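Local structure of sporozoite surface protein 2 (Plasmodium vivax, 4HQO) at residues V8-E13 with R212-G217; E13-Q18 with K205-V210; K124-V129 with N154-V159; L53-I58 with Q79-R84. The protein acts as a sporozoite surface receptor for gliding motility, this piece holding its von Willebrand factor A domain and thrombospondin type 1 domain. The protein carries 4 engineered substitutions. All coordinates share one frame; numbering follows the deposited sequence.

Contact 1 (V8-E13 with R212-G217); sequences VKYSEE and RVANCG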
loop_
_atom_site.group_PDB
_atom_site.type_symbol
_atom_site.label_atom_id
_atom_site.label_comp_id
_atom_site.label_asym_id
_atom_site.label_seq_id
_atom_site.Cartn_x
_atom_site.Cartn_y
_atom_site.Cartn_z
ATOM N N VAL A 8 26.072 -11.923 4.784
ATOM C CA VAL A 8 26.210 -11.003 5.910
ATOM C C VAL A 8 24.876 -10.836 6.646
ATOM O O VAL A 8 23.806 -10.811 6.029
ATOM C CB VAL A 8 26.778 -9.628 5.467
ATOM C CG1 VAL A 8 25.793 -8.888 4.575
ATOM C CG2 VAL A 8 27.154 -8.783 6.677
ATOM N N LYS A 9 24.948 -10.748 7.970
ATOM C CA LYS A 9 23.761 -10.616 8.804
ATOM C C LYS A 9 23.747 -9.268 9.511
ATOM O O LYS A 9 24.782 -8.798 9.992
ATOM C CB LYS A 9 23.707 -11.743 9.841
ATOM C CG LYS A 9 23.644 -13.146 9.249
ATOM C CD LYS A 9 23.787 -14.207 10.331
ATOM C CE LYS A 9 23.842 -15.609 9.738
ATOM N NZ LYS A 9 24.234 -16.630 10.753
ATOM N N TYR A 10 22.570 -8.654 9.580
ATOM C CA TYR A 10 22.427 -7.363 10.242
ATOM C C TYR A 10 21.023 -7.157 10.807
ATOM O O TYR A 10 20.061 -7.793 10.372
ATOM C CB TYR A 10 22.792 -6.218 9.287
ATOM C CG TYR A 10 21.973 -6.179 8.016
ATOM C CD1 TYR A 10 22.288 -6.999 6.938
ATOM C CD2 TYR A 10 20.887 -5.318 7.891
ATOM C CE1 TYR A 10 21.538 -6.968 5.772
ATOM C CE2 TYR A 10 20.132 -5.280 6.726
ATOM C CZ TYR A 10 20.464 -6.109 5.671
ATOM O OH TYR A 10 19.725 -6.079 4.511
ATOM N N SER A 11 20.918 -6.259 11.779
ATOM C CA SER A 11 19.640 -5.940 12.400
ATOM C C SER A 11 18.966 -4.740 11.730
ATOM O O SER A 11 19.635 -3.802 11.289
ATOM C CB SER A 11 19.845 -5.657 13.889
ATOM O OG SER A 11 18.638 -5.235 14.497
ATOM N N GLU A 12 17.639 -4.777 11.647
ATOM C CA GLU A 12 16.878 -3.628 11.176
ATOM C C GLU A 12 15.449 -3.656 11.699
ATOM O O GLU A 12 14.877 -4.717 11.953
ATOM C CB GLU A 12 16.898 -3.520 9.644
ATOM C CG GLU A 12 15.817 -4.305 8.923
ATOM C CD GLU A 12 15.850 -4.087 7.422
ATOM O OE1 GLU A 12 16.802 -3.440 6.937
ATOM O OE2 GLU A 12 14.926 -4.560 6.728
ATOM N N GLU A 13 14.880 -2.471 11.864
ATOM C CA GLU A 13 13.525 -2.335 12.363
ATOM C C GLU A 13 12.553 -2.315 11.190
ATOM O O GLU A 13 12.757 -1.595 10.215
ATOM C CB GLU A 13 13.412 -1.058 13.196
ATOM C CG GLU A 13 12.068 -0.842 13.861
ATOM C CD GLU A 13 12.060 0.395 14.739
ATOM O OE1 GLU A 13 13.032 0.587 15.506
ATOM O OE2 GLU A 13 11.089 1.182 14.652
ATOM N N ARG A 212 18.332 -9.470 9.270
ATOM C CA ARG A 212 18.345 -9.584 7.817
ATOM C C ARG A 212 19.638 -10.188 7.273
ATOM O O ARG A 212 20.704 -10.078 7.881
ATOM C CB ARG A 212 18.062 -8.230 7.173
ATOM C CG ARG A 212 16.606 -7.821 7.265
ATOM C CD ARG A 212 15.743 -8.758 6.436
ATOM N NE ARG A 212 14.317 -8.615 6.724
ATOM C CZ ARG A 212 13.609 -9.484 7.440
ATOM N NH1 ARG A 212 14.192 -10.567 7.949
ATOM N NH2 ARG A 212 12.313 -9.272 7.647
ATOM N N VAL A 213 19.520 -10.830 6.115
ATOM C CA VAL A 213 20.622 -11.556 5.502
ATOM C C VAL A 213 20.807 -11.103 4.056
ATOM O O VAL A 213 19.833 -10.857 3.344
ATOM C CB VAL A 213 20.378 -13.092 5.575
ATOM C CG1 VAL A 213 20.892 -13.805 4.330
ATOM C CG2 VAL A 213 21.001 -13.681 6.841
ATOM N N ALA A 214 22.062 -10.967 3.637
ATOM C CA ALA A 214 22.375 -10.615 2.257
ATOM C C ALA A 214 23.563 -11.424 1.744
ATOM O O ALA A 214 24.515 -11.681 2.479
ATOM C CB ALA A 214 22.651 -9.125 2.137
ATOM N N ASN A 215 23.495 -11.827 0.478
ATOM C CA ASN A 215 24.573 -12.584 -0.149
ATOM C C ASN A 215 25.679 -11.647 -0.627
ATOM O O ASN A 215 25.435 -10.749 -1.433
ATOM C CB ASN A 215 24.030 -13.408 -1.322
ATOM C CG ASN A 215 24.905 -14.605 -1.658
ATOM O OD1 ASN A 215 26.071 -14.673 -1.267
ATOM N ND2 ASN A 215 24.341 -15.557 -2.391
ATOM N N CYS A 216 26.893 -11.857 -0.125
ATOM C CA CYS A 216 28.018 -10.986 -0.454
ATOM C C CYS A 216 28.728 -11.383 -1.747
ATOM O O CYS A 216 29.524 -10.613 -2.287
ATOM C CB CYS A 216 29.016 -10.939 0.702
ATOM S SG CYS A 216 28.403 -10.072 2.156
ATOM N N GLY A 217 28.438 -12.580 -2.242
ATOM C CA GLY A 217 29.050 -13.064 -3.465
ATOM C C GLY A 217 30.408 -13.688 -3.215
ATOM O O GLY A 217 30.940 -13.600 -2.109
HETATM O O HOH W 1 12.581 -6.684 6.208
#

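Contact 2 (E13-Q18 with K205-V210); sequences EVCNEQ and KVCTEV. Engineered in segment 13-18: Gln18 (natural residue Ser).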
loop_
_atom_site.group_PDB
_atom_site.type_symbol
_atom_site.label_atom_id
_atom_site.label_comp_id
_atom_site.label_asym_id
_atom_site.label_seq_id
_atom_site.Cartn_x
_atom_site.Cartn_y
_atom_site.Cartn_z
ATOM N N GLU A 13 14.880 -2.471 11.864
ATOM C CA GLU A 13 13.525 -2.335 12.363
ATOM C C GLU A 13 12.553 -2.315 11.190
ATOM O O GLU A 13 12.757 -1.595 10.215
ATOM C CB GLU A 13 13.412 -1.058 13.196
ATOM C CG GLU A 13 12.068 -0.842 13.861
ATOM C CD GLU A 13 12.060 0.395 14.739
ATOM O OE1 GLU A 13 13.032 0.587 15.506
ATOM O OE2 GLU A 13 11.089 1.182 14.652
ATOM N N VAL A 14 11.504 -3.125 11.280
ATOM C CA VAL A 14 10.544 -3.254 10.198
ATOM C C VAL A 14 9.147 -2.893 10.679
ATOM O O VAL A 14 8.608 -3.529 11.585
ATOM C CB VAL A 14 10.534 -4.689 9.625
ATOM C CG1 VAL A 14 9.411 -4.855 8.608
ATOM C CG2 VAL A 14 11.875 -5.011 8.994
ATOM N N CYS A 15 8.571 -1.858 10.077
ATOM C CA CYS A 15 7.215 -1.446 10.400
ATOM C C CYS A 15 6.344 -1.553 9.160
ATOM O O CYS A 15 6.837 -1.747 8.044
ATOM C CB CYS A 15 7.182 -0.004 10.925
ATOM S SG CYS A 15 8.214 0.340 12.378
ATOM N N ASN A 16 5.043 -1.423 9.365
ATOM C CA ASN A 16 4.089 -1.445 8.277
ATOM C C ASN A 16 3.503 -0.052 8.095
ATOM O O ASN A 16 2.289 0.116 8.001
ATOM C CB ASN A 16 2.983 -2.448 8.589
ATOM C CG ASN A 16 2.238 -2.110 9.865
ATOM O OD1 ASN A 16 2.708 -1.308 10.683
ATOM N ND2 ASN A 16 1.071 -2.717 10.046
ATOM N N GLU A 17 4.372 0.954 8.065
ATOM C CA GLU A 17 3.914 2.337 8.043
ATOM C C GLU A 17 3.386 2.760 6.668
ATOM O O GLU A 17 2.583 3.685 6.562
ATOM C CB GLU A 17 5.018 3.289 8.527
ATOM C CG GLU A 17 6.123 3.559 7.518
ATOM C CD GLU A 17 7.142 2.431 7.424
ATOM O OE1 GLU A 17 7.005 1.427 8.154
ATOM O OE2 GLU A 17 8.087 2.549 6.613
ATOM N N GLN A 18 3.834 2.080 5.619
ATOM C CA GLN A 18 3.369 2.381 4.273
ATOM C C GLN A 18 1.990 1.771 4.038
ATOM O O GLN A 18 1.794 0.571 4.239
ATOM C CB GLN A 18 4.363 1.868 3.231
ATOM C CG GLN A 18 5.752 2.451 3.376
ATOM C CD GLN A 18 6.653 2.130 2.199
ATOM O OE1 GLN A 18 6.256 1.428 1.273
ATOM N NE2 GLN A 18 7.876 2.640 2.234
ATOM N N LYS A 205 -0.182 0.688 13.231
ATOM C CA LYS A 205 1.247 0.549 13.013
ATOM C C LYS A 205 1.798 -0.552 13.891
ATOM O O LYS A 205 1.450 -0.649 15.069
ATOM C CB LYS A 205 1.973 1.866 13.300
ATOM C CG LYS A 205 3.350 1.944 12.670
ATOM C CD LYS A 205 4.048 3.249 12.996
ATOM C CE LYS A 205 5.392 3.322 12.290
ATOM N NZ LYS A 205 6.177 4.528 12.671
ATOM N N VAL A 206 2.643 -1.397 13.309
ATOM C CA VAL A 206 3.296 -2.480 14.051
ATOM C C VAL A 206 4.786 -2.498 13.733
ATOM O O VAL A 206 5.176 -2.711 12.589
ATOM C CB VAL A 206 2.703 -3.859 13.689
ATOM C CG1 VAL A 206 3.433 -4.966 14.439
ATOM C CG2 VAL A 206 1.204 -3.903 13.977
ATOM N N CYS A 207 5.613 -2.250 14.744
ATOM C CA CYS A 207 7.064 -2.269 14.572
ATOM C C CYS A 207 7.681 -3.469 15.270
ATOM O O CYS A 207 7.401 -3.726 16.438
ATOM C CB CYS A 207 7.698 -0.983 15.116
ATOM S SG CYS A 207 7.263 0.508 14.183
ATOM N N THR A 208 8.514 -4.208 14.549
ATOM C CA THR A 208 9.273 -5.291 15.162
ATOM C C THR A 208 10.741 -5.208 14.781
ATOM O O THR A 208 11.106 -4.545 13.813
ATOM C CB THR A 208 8.728 -6.694 14.801
ATOM O OG1 THR A 208 8.826 -6.900 13.390
ATOM C CG2 THR A 208 7.270 -6.846 15.232
ATOM N N GLU A 209 11.581 -5.878 15.554
ATOM C CA GLU A 209 13.004 -5.918 15.272
ATOM C C GLU A 209 13.360 -7.278 14.680
ATOM O O GLU A 209 13.171 -8.309 15.325
ATOM C CB GLU A 209 13.791 -5.677 16.557
ATOM C CG GLU A 209 15.232 -5.288 16.342
ATOM C CD GLU A 209 15.946 -5.018 17.649
ATOM O OE1 GLU A 209 15.505 -5.553 18.689
ATOM O OE2 GLU A 209 16.942 -4.267 17.638
ATOM N N VAL A 210 13.864 -7.278 13.449
ATOM C CA VAL A 210 14.207 -8.516 12.759
ATOM C C VAL A 210 15.683 -8.559 12.372
ATOM O O VAL A 210 16.375 -7.543 12.400
ATOM C CB VAL A 210 13.374 -8.705 11.483
ATOM C CG1 VAL A 210 11.896 -8.477 11.768
ATOM C CG2 VAL A 210 13.856 -7.760 10.400
HETATM O O HOH W 2 6.987 -6.249 11.740
#

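Contact 3 (K124-V129 with N154-V159); sequences KAIQLV and NVRLAV. Engineered in segment 154-159: Arg156 (natural residue Ser).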
loop_
_atom_site.group_PDB
_atom_site.type_symbol
_atom_site.label_atom_id
_atom_site.label_comp_id
_atom_site.label_asym_id
_atom_site.label_seq_id
_atom_site.Cartn_x
_atom_site.Cartn_y
_atom_site.Cartn_z
ATOM N N LYS A 124 6.039 -2.716 -0.443
ATOM C CA LYS A 124 5.959 -3.030 0.981
ATOM C C LYS A 124 4.724 -2.451 1.659
ATOM O O LYS A 124 4.539 -2.609 2.868
ATOM C CB LYS A 124 7.215 -2.528 1.696
ATOM C CG LYS A 124 8.485 -3.274 1.303
ATOM C CD LYS A 124 9.708 -2.672 1.977
ATOM C CE LYS A 124 10.960 -3.497 1.701
ATOM N NZ LYS A 124 12.160 -2.910 2.357
ATOM N N ALA A 125 3.880 -1.775 0.888
ATOM C CA ALA A 125 2.734 -1.091 1.476
ATOM C C ALA A 125 1.521 -1.999 1.641
ATOM O O ALA A 125 1.233 -2.837 0.782
ATOM C CB ALA A 125 2.365 0.143 0.649
ATOM N N ILE A 126 0.820 -1.826 2.755
ATOM C CA ILE A 126 -0.518 -2.372 2.924
ATOM C C ILE A 126 -1.413 -1.820 1.818
ATOM O O ILE A 126 -1.408 -0.621 1.566
ATOM C CB ILE A 126 -1.101 -1.941 4.274
ATOM C CG1 ILE A 126 -0.376 -2.662 5.416
ATOM C CG2 ILE A 126 -2.571 -2.225 4.343
ATOM C CD1 ILE A 126 -0.658 -2.047 6.767
ATOM N N GLN A 127 -2.161 -2.698 1.152
ATOM C CA GLN A 127 -3.073 -2.296 0.089
ATOM C C GLN A 127 -4.488 -2.268 0.663
ATOM O O GLN A 127 -5.042 -3.313 0.995
ATOM C CB GLN A 127 -2.979 -3.281 -1.084
ATOM C CG GLN A 127 -1.589 -3.375 -1.712
ATOM C CD GLN A 127 -1.110 -2.025 -2.238
ATOM O OE1 GLN A 127 -1.787 -1.383 -3.038
ATOM N NE2 GLN A 127 0.053 -1.584 -1.774
ATOM N N LEU A 128 -5.068 -1.077 0.803
ATOM C CA LEU A 128 -6.373 -0.962 1.445
ATOM C C LEU A 128 -7.368 -0.246 0.542
ATOM O O LEU A 128 -7.162 0.908 0.165
ATOM C CB LEU A 128 -6.274 -0.228 2.788
ATOM C CG LEU A 128 -7.619 0.165 3.421
ATOM C CD1 LEU A 128 -8.494 -1.059 3.794
ATOM C CD2 LEU A 128 -7.409 1.062 4.627
ATOM N N VAL A 129 -8.447 -0.933 0.186
ATOM C CA VAL A 129 -9.502 -0.290 -0.586
ATOM C C VAL A 129 -10.646 0.102 0.326
ATOM O O VAL A 129 -11.167 -0.727 1.076
ATOM C CB VAL A 129 -10.062 -1.193 -1.695
ATOM C CG1 VAL A 129 -11.220 -0.484 -2.398
ATOM C CG2 VAL A 129 -8.971 -1.557 -2.697
ATOM N N ASN A 154 -4.112 -10.272 -1.631
ATOM C CA ASN A 154 -3.795 -9.641 -0.338
ATOM C C ASN A 154 -4.222 -8.167 -0.177
ATOM O O ASN A 154 -3.669 -7.431 0.641
ATOM C CB ASN A 154 -2.301 -9.802 -0.014
ATOM C CG ASN A 154 -2.028 -9.823 1.470
ATOM O OD1 ASN A 154 -2.792 -10.397 2.246
ATOM N ND2 ASN A 154 -0.937 -9.183 1.879
ATOM N N VAL A 155 -5.206 -7.734 -0.953
ATOM C CA VAL A 155 -5.762 -6.397 -0.777
ATOM C C VAL A 155 -6.841 -6.458 0.304
ATOM O O VAL A 155 -7.677 -7.358 0.290
ATOM C CB VAL A 155 -6.372 -5.856 -2.101
ATOM C CG1 VAL A 155 -6.908 -4.451 -1.914
ATOM C CG2 VAL A 155 -5.341 -5.880 -3.232
ATOM N N ARG A 156 -6.821 -5.516 1.246
ATOM C CA ARG A 156 -7.889 -5.429 2.245
ATOM C C ARG A 156 -9.013 -4.564 1.701
ATOM O O ARG A 156 -8.752 -3.578 1.020
ATOM C CB ARG A 156 -7.369 -4.838 3.561
ATOM C CG ARG A 156 -6.336 -5.706 4.273
ATOM C CD ARG A 156 -4.912 -5.295 3.919
ATOM N NE ARG A 156 -3.911 -6.122 4.592
ATOM C CZ ARG A 156 -3.489 -5.927 5.839
ATOM N NH1 ARG A 156 -3.985 -4.931 6.567
ATOM N NH2 ARG A 156 -2.572 -6.732 6.362
ATOM N N LEU A 157 -10.258 -4.932 1.990
ATOM C CA LEU A 157 -11.414 -4.181 1.497
ATOM C C LEU A 157 -12.372 -3.818 2.618
ATOM O O LEU A 157 -12.880 -4.688 3.328
ATOM C CB LEU A 157 -12.178 -4.966 0.418
ATOM C CG LEU A 157 -13.516 -4.340 -0.017
ATOM C CD1 LEU A 157 -13.301 -3.048 -0.799
ATOM C CD2 LEU A 157 -14.384 -5.315 -0.832
ATOM N N ALA A 158 -12.617 -2.524 2.774
ATOM C CA ALA A 158 -13.605 -2.068 3.731
ATOM C C ALA A 158 -14.710 -1.388 2.946
ATOM O O ALA A 158 -14.443 -0.639 1.997
ATOM C CB ALA A 158 -12.979 -1.107 4.742
ATOM N N VAL A 159 -15.954 -1.667 3.319
ATOM C CA VAL A 159 -17.089 -1.054 2.639
ATOM C C VAL A 159 -17.796 -0.071 3.565
ATOM O O VAL A 159 -18.084 -0.396 4.720
ATOM C CB VAL A 159 -18.098 -2.112 2.113
ATOM C CG1 VAL A 159 -19.212 -1.437 1.306
ATOM C CG2 VAL A 159 -17.378 -3.155 1.256
HETATM O O HOH W 3 -2.031 -5.514 1.513
#

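Contact 4 (L53-I58 with Q79-R84); sequences LSRDTI and QSIDKR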
loop_
_atom_site.group_PDB
_atom_site.type_symbol
_atom_site.label_atom_id
_atom_site.label_comp_id
_atom_site.label_asym_id
_atom_site.label_seq_id
_atom_site.Cartn_x
_atom_site.Cartn_y
_atom_site.Cartn_z
ATOM N N LEU A 53 -1.654 11.262 6.322
ATOM C CA LEU A 53 -0.984 11.196 5.030
ATOM C C LEU A 53 0.423 11.781 5.112
ATOM O O LEU A 53 0.661 12.751 5.835
ATOM C CB LEU A 53 -1.803 11.913 3.948
ATOM C CG LEU A 53 -3.279 11.512 3.815
ATOM C CD1 LEU A 53 -3.997 12.414 2.818
ATOM C CD2 LEU A 53 -3.437 10.068 3.405
ATOM N N SER A 54 1.358 11.155 4.402
ATOM C CA SER A 54 2.712 11.676 4.232
ATOM C C SER A 54 3.407 10.824 3.189
ATOM O O SER A 54 2.956 9.724 2.884
ATOM C CB SER A 54 3.522 11.660 5.542
ATOM O OG SER A 54 3.960 10.349 5.872
ATOM N N ARG A 55 4.502 11.339 2.643
ATOM C CA ARG A 55 5.260 10.629 1.621
ATOM C C ARG A 55 5.578 9.191 2.041
ATOM O O ARG A 55 5.312 8.254 1.294
ATOM C CB ARG A 55 6.546 11.397 1.312
ATOM C CG ARG A 55 7.634 10.558 0.673
ATOM C CD ARG A 55 7.356 10.350 -0.786
ATOM N NE ARG A 55 7.344 11.633 -1.477
ATOM C CZ ARG A 55 6.440 11.993 -2.382
ATOM N NH1 ARG A 55 5.451 11.155 -2.728
ATOM N NH2 ARG A 55 6.531 13.199 -2.939
ATOM N N ASP A 56 6.108 9.022 3.252
ATOM C CA ASP A 56 6.599 7.715 3.705
ATOM C C ASP A 56 5.555 6.816 4.363
ATOM O O ASP A 56 5.854 5.673 4.713
ATOM C CB ASP A 56 7.770 7.891 4.681
ATOM C CG ASP A 56 8.955 8.593 4.049
ATOM O OD1 ASP A 56 9.123 8.475 2.812
ATOM O OD2 ASP A 56 9.712 9.261 4.793
ATOM N N THR A 57 4.345 7.322 4.572
ATOM C CA THR A 57 3.347 6.512 5.265
ATOM C C THR A 57 2.088 6.288 4.415
ATOM O O THR A 57 2.137 5.567 3.410
ATOM C CB THR A 57 3.032 7.036 6.706
ATOM O OG1 THR A 57 2.389 8.315 6.651
ATOM C CG2 THR A 57 4.319 7.159 7.529
ATOM N N ILE A 58 0.968 6.891 4.795
ATOM C CA ILE A 58 -0.261 6.693 4.016
ATOM C C ILE A 58 -0.274 7.546 2.744
ATOM O O ILE A 58 -0.068 8.753 2.801
ATOM C CB ILE A 58 -1.524 6.957 4.863
ATOM C CG1 ILE A 58 -1.433 6.180 6.183
ATOM C CG2 ILE A 58 -2.778 6.562 4.087
ATOM C CD1 ILE A 58 -2.636 6.336 7.094
ATOM N N GLN A 79 -1.540 15.889 -3.719
ATOM C CA GLN A 79 -2.871 15.684 -3.144
ATOM C C GLN A 79 -3.015 14.317 -2.489
ATOM O O GLN A 79 -3.944 14.080 -1.711
ATOM C CB GLN A 79 -3.969 15.870 -4.198
ATOM C CG GLN A 79 -4.178 17.302 -4.611
ATOM C CD GLN A 79 -5.404 17.485 -5.483
ATOM O OE1 GLN A 79 -5.649 16.701 -6.393
ATOM N NE2 GLN A 79 -6.185 18.524 -5.199
ATOM N N SER A 80 -2.090 13.421 -2.805
ATOM C CA SER A 80 -2.124 12.072 -2.271
ATOM C C SER A 80 -1.500 11.996 -0.880
ATOM O O SER A 80 -1.902 11.174 -0.055
ATOM C CB SER A 80 -1.394 11.118 -3.225
ATOM O OG SER A 80 -1.185 9.869 -2.605
ATOM N N ILE A 81 -0.515 12.854 -0.623
ATOM C CA ILE A 81 0.297 12.735 0.579
ATOM C C ILE A 81 0.137 13.921 1.529
ATOM O O ILE A 81 0.732 13.937 2.605
ATOM C CB ILE A 81 1.804 12.590 0.236
ATOM C CG1 ILE A 81 2.331 13.888 -0.376
ATOM C CG2 ILE A 81 2.034 11.421 -0.711
ATOM C CD1 ILE A 81 3.838 13.956 -0.455
ATOM N N ASP A 82 -0.649 14.915 1.128
ATOM C CA ASP A 82 -0.833 16.119 1.946
ATOM C C ASP A 82 -2.303 16.269 2.292
ATOM O O ASP A 82 -3.125 16.502 1.418
ATOM C CB ASP A 82 -0.347 17.367 1.202
ATOM C CG ASP A 82 -0.403 18.628 2.065
ATOM O OD1 ASP A 82 -0.608 18.504 3.289
ATOM O OD2 ASP A 82 -0.231 19.744 1.522
ATOM N N LYS A 83 -2.622 16.130 3.575
ATOM C CA LYS A 83 -4.002 16.156 4.057
ATOM C C LYS A 83 -4.826 17.363 3.580
ATOM O O LYS A 83 -5.925 17.192 3.059
ATOM C CB LYS A 83 -4.021 16.100 5.584
ATOM C CG LYS A 83 -5.401 15.914 6.154
ATOM C CD LYS A 83 -5.365 14.876 7.246
ATOM C CE LYS A 83 -5.096 15.512 8.568
ATOM N NZ LYS A 83 -4.950 14.497 9.631
ATOM N N ARG A 84 -4.298 18.571 3.758
ATOM C CA ARG A 84 -5.013 19.775 3.312
ATOM C C ARG A 84 -5.401 19.719 1.813
ATOM O O ARG A 84 -6.495 20.125 1.432
ATOM C CB ARG A 84 -4.206 21.044 3.646
ATOM C CG ARG A 84 -2.829 21.120 2.978
ATOM C CD ARG A 84 -1.924 22.161 3.620
ATOM N NE ARG A 84 -0.705 22.377 2.842
ATOM C CZ ARG A 84 0.044 23.474 2.918
ATOM N NH1 ARG A 84 1.131 23.605 2.165
ATOM N NH2 ARG A 84 -0.291 24.449 3.751
#

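Contact 1 (V8-E13 with R212-G217)
Arg212 pairs with Tyr10 in the extensible beta-ribbon, the two-stranded antiparallel sheet of strands 7-15 and 207-215. Its N bonds Tyr10 O at 2.6 Å, with an almost straight N-H...O angle of 177°. Tyr10 N answers to Arg212 O. The same two residues also meet through their side chains. Tyr10 CG sits between its own backbone N and carbonyl carbon, and this lays one ring face against Arg212 CB. The CB lies 3.8 Å from the centroid of the Tyr10 ring in a CH-pi contact, shifted toward the rim. The arginine chain bends at chi2 (-66°), and its CG lies against the Glu12 carboxylate. Its guanidinium plane stands 79° from the ring plane and does not stack on it. Arg212 NE is 4.1 Å from Glu12 OE2, too far for a salt bridge. One water spans the gap, taking a bond from Arg212 NE at 2.6 Å and giving one to Glu12 OE2 at 3.2 Å. Val213 lies beside Lys9 on the other face of the ribbon, with its CG2 3.6 Å from Lys9 CG. Ala214 exchanges two backbone bonds with Val8, and its CB faces the edge of the Tyr10 ring. Past the strand, Cys216 SG rests 3.7 Å from Val8 CB. Its disulfide with Cys245 ties this end of the ribbon to the thrombospondin type 1 part. Backbone bonds thus join the strands. Side chains add apolar contacts and one water-bridged pair of opposite charges, whose attraction is probably modest because the groups do not touch.

Contact 2 (E13-Q18 with K205-V210)
Val14 overlaps Val210 on one face of the extensible beta-ribbon formed by strands 7-15 and 207-215, its CG2 meeting Val210 CG2 at 3.7 Å. The two side chains cross at about a right angle. In the backbone, Val14 and Thr208 form an antiparallel hydrogen-bonded pair. Val14 N reaches Thr208 O at 2.9 Å, and Thr208 N bonds back to Val14 O. A water also grips this pair. It donates to Val14 O at 3.2 Å and is hydrogen-bonded to Thr208 OG1 at 2.6 Å. The opposite face carries the disulfide. Cys15 SG is joined to Cys207 SG at 2.0 Å, with a chi3 of 108°, which gives the bridge a right-handed twist. It ties the two strands covalently close to the end of the ribbon. Lys205 runs out extended past it, with its CE 4.0 Å from Cys15 CB and 3.8 Å from Glu17 CB. Asn16 closes the pairing with its side chain. Its CG stands between the backbone N and the carbonyl carbon (chi1 60°), which brings OD1 within 2.6 Å of Val206 N. The donor is tilted 29° from the amide carbonyl plane. Asn16 ND2 bonds Ala204 O, so both ends of the amide are held by the chain that follows helix 192-203. From here the first segment turns into strand 19-26 of the von Willebrand factor A domain. Gln18, an engineered residue, bonds through its backbone to Ile126 at the start of strand 126-133, while Glu17 packs on Thr57.

Contact 3 (K124-V129 with N154-V159)
Val129 sets its two methyls on two different side chains, Val155 and Leu157, within the beta-alpha-beta crossover of strand 126-133, helix 140-152 and strand 156-161. The crossover belongs to the central sheet of the von Willebrand factor A fold. With CG1 anti to the backbone N (chi1 176°), Val129 directs CG2 to Val155 CG1 at 3.6 Å and CG1 to Leu157 CD1 at 3.7 Å. Both neighbours are crossed at a slant. On the other face Leu128 meets Arg156 at about a right angle, and its CD1 lies 3.9 Å from Arg156 CB. Leu128 also packs on Ile199 and Ile203 of helix 192-203. Arg156 is an engineered residue. Its chain bends at chi2 (95°), and one face of its guanidinium lies against Ile126, with NH1 3.8 Å from Ile126 CG2. The parallel strands are joined by nearly straight backbone bonds. Val129 N reaches Arg156 O, Arg156 N reaches Gln127 O, and Ala158 N reaches Val129 O. The buried Gln127 points its amide away from the second strand. Its OE1 bonds Tyr22 OH, while NE2 bonds both Asp20 OD2 and Ala125 O, so the group is fixed at both ends. Asn154, with positive phi, is the C-prime residue of the Schellman motif that ends the crossover helix. Where the pairing starts, a water accepts from Gln127 N at 2.8 Å and donates to Asn154 O at 2.7 Å.

Contact 4 (L53-I58 with Q79-R84)
Ile81 packs against the type I beta turn Ser54-Thr57, which leads into strand 58-65 of the von Willebrand factor A domain. Its CB lies 3.8 Å from Ser54 C and as close to Arg55 N. CG2 reaches the arginine too, 4.0 Å from Arg55 NH1. With CG1 between the backbone N and the carbonyl carbon (chi1 68°) and an extended chi2 (167°), CD1 lies over one face of the Arg55 guanidinium. That CD1 is 3.7 Å from Arg55 NH2, offset toward the rim of the group. Arg55 folds back at chi2 and chi3 to reach it, and its NH1 bonds Gly76 O. Leu53 meets the backbone at the helix end. Its CB touches Ile81 O at 3.5 Å, and its CD1 meets Ser80 O and Lys83 CA. No hydrogen bond crosses between the segments, so they meet mainly by van der Waals contact, with a CA-H...O contact from Ser54 CA to Ile81 O. Polar bonds lie within each segment. Ser54 OG and Thr57 OG1 share a hydrogen bond of 2.7 Å. Asp82, the N-cap of helix 83-96, forms a salt bridge with Arg84, its OD2 using the syn lone pair toward Arg84 NE at 3.0 Å.

Contacts 1 and 2 hold the same two strands, 7-15 and 207-215, and share Glu13. Contact 2 lies mainly on the surface and contact 1 is partly buried. Both pair their strands antiparallel. Each has one bridging water, and contact 2 adds a disulfide. Contact 3 is the buried one, a parallel pairing in the domain sheet with mostly apolar side chains. Contact 4 is partly buried and joins a loop to helix ends without hydrogen bonds between them. Contact 2 touches contacts 3 and 4 where the ribbon meets the domain. Contacts 3 and 4 do not touch, and both are nested in the loop that contact 2 closes.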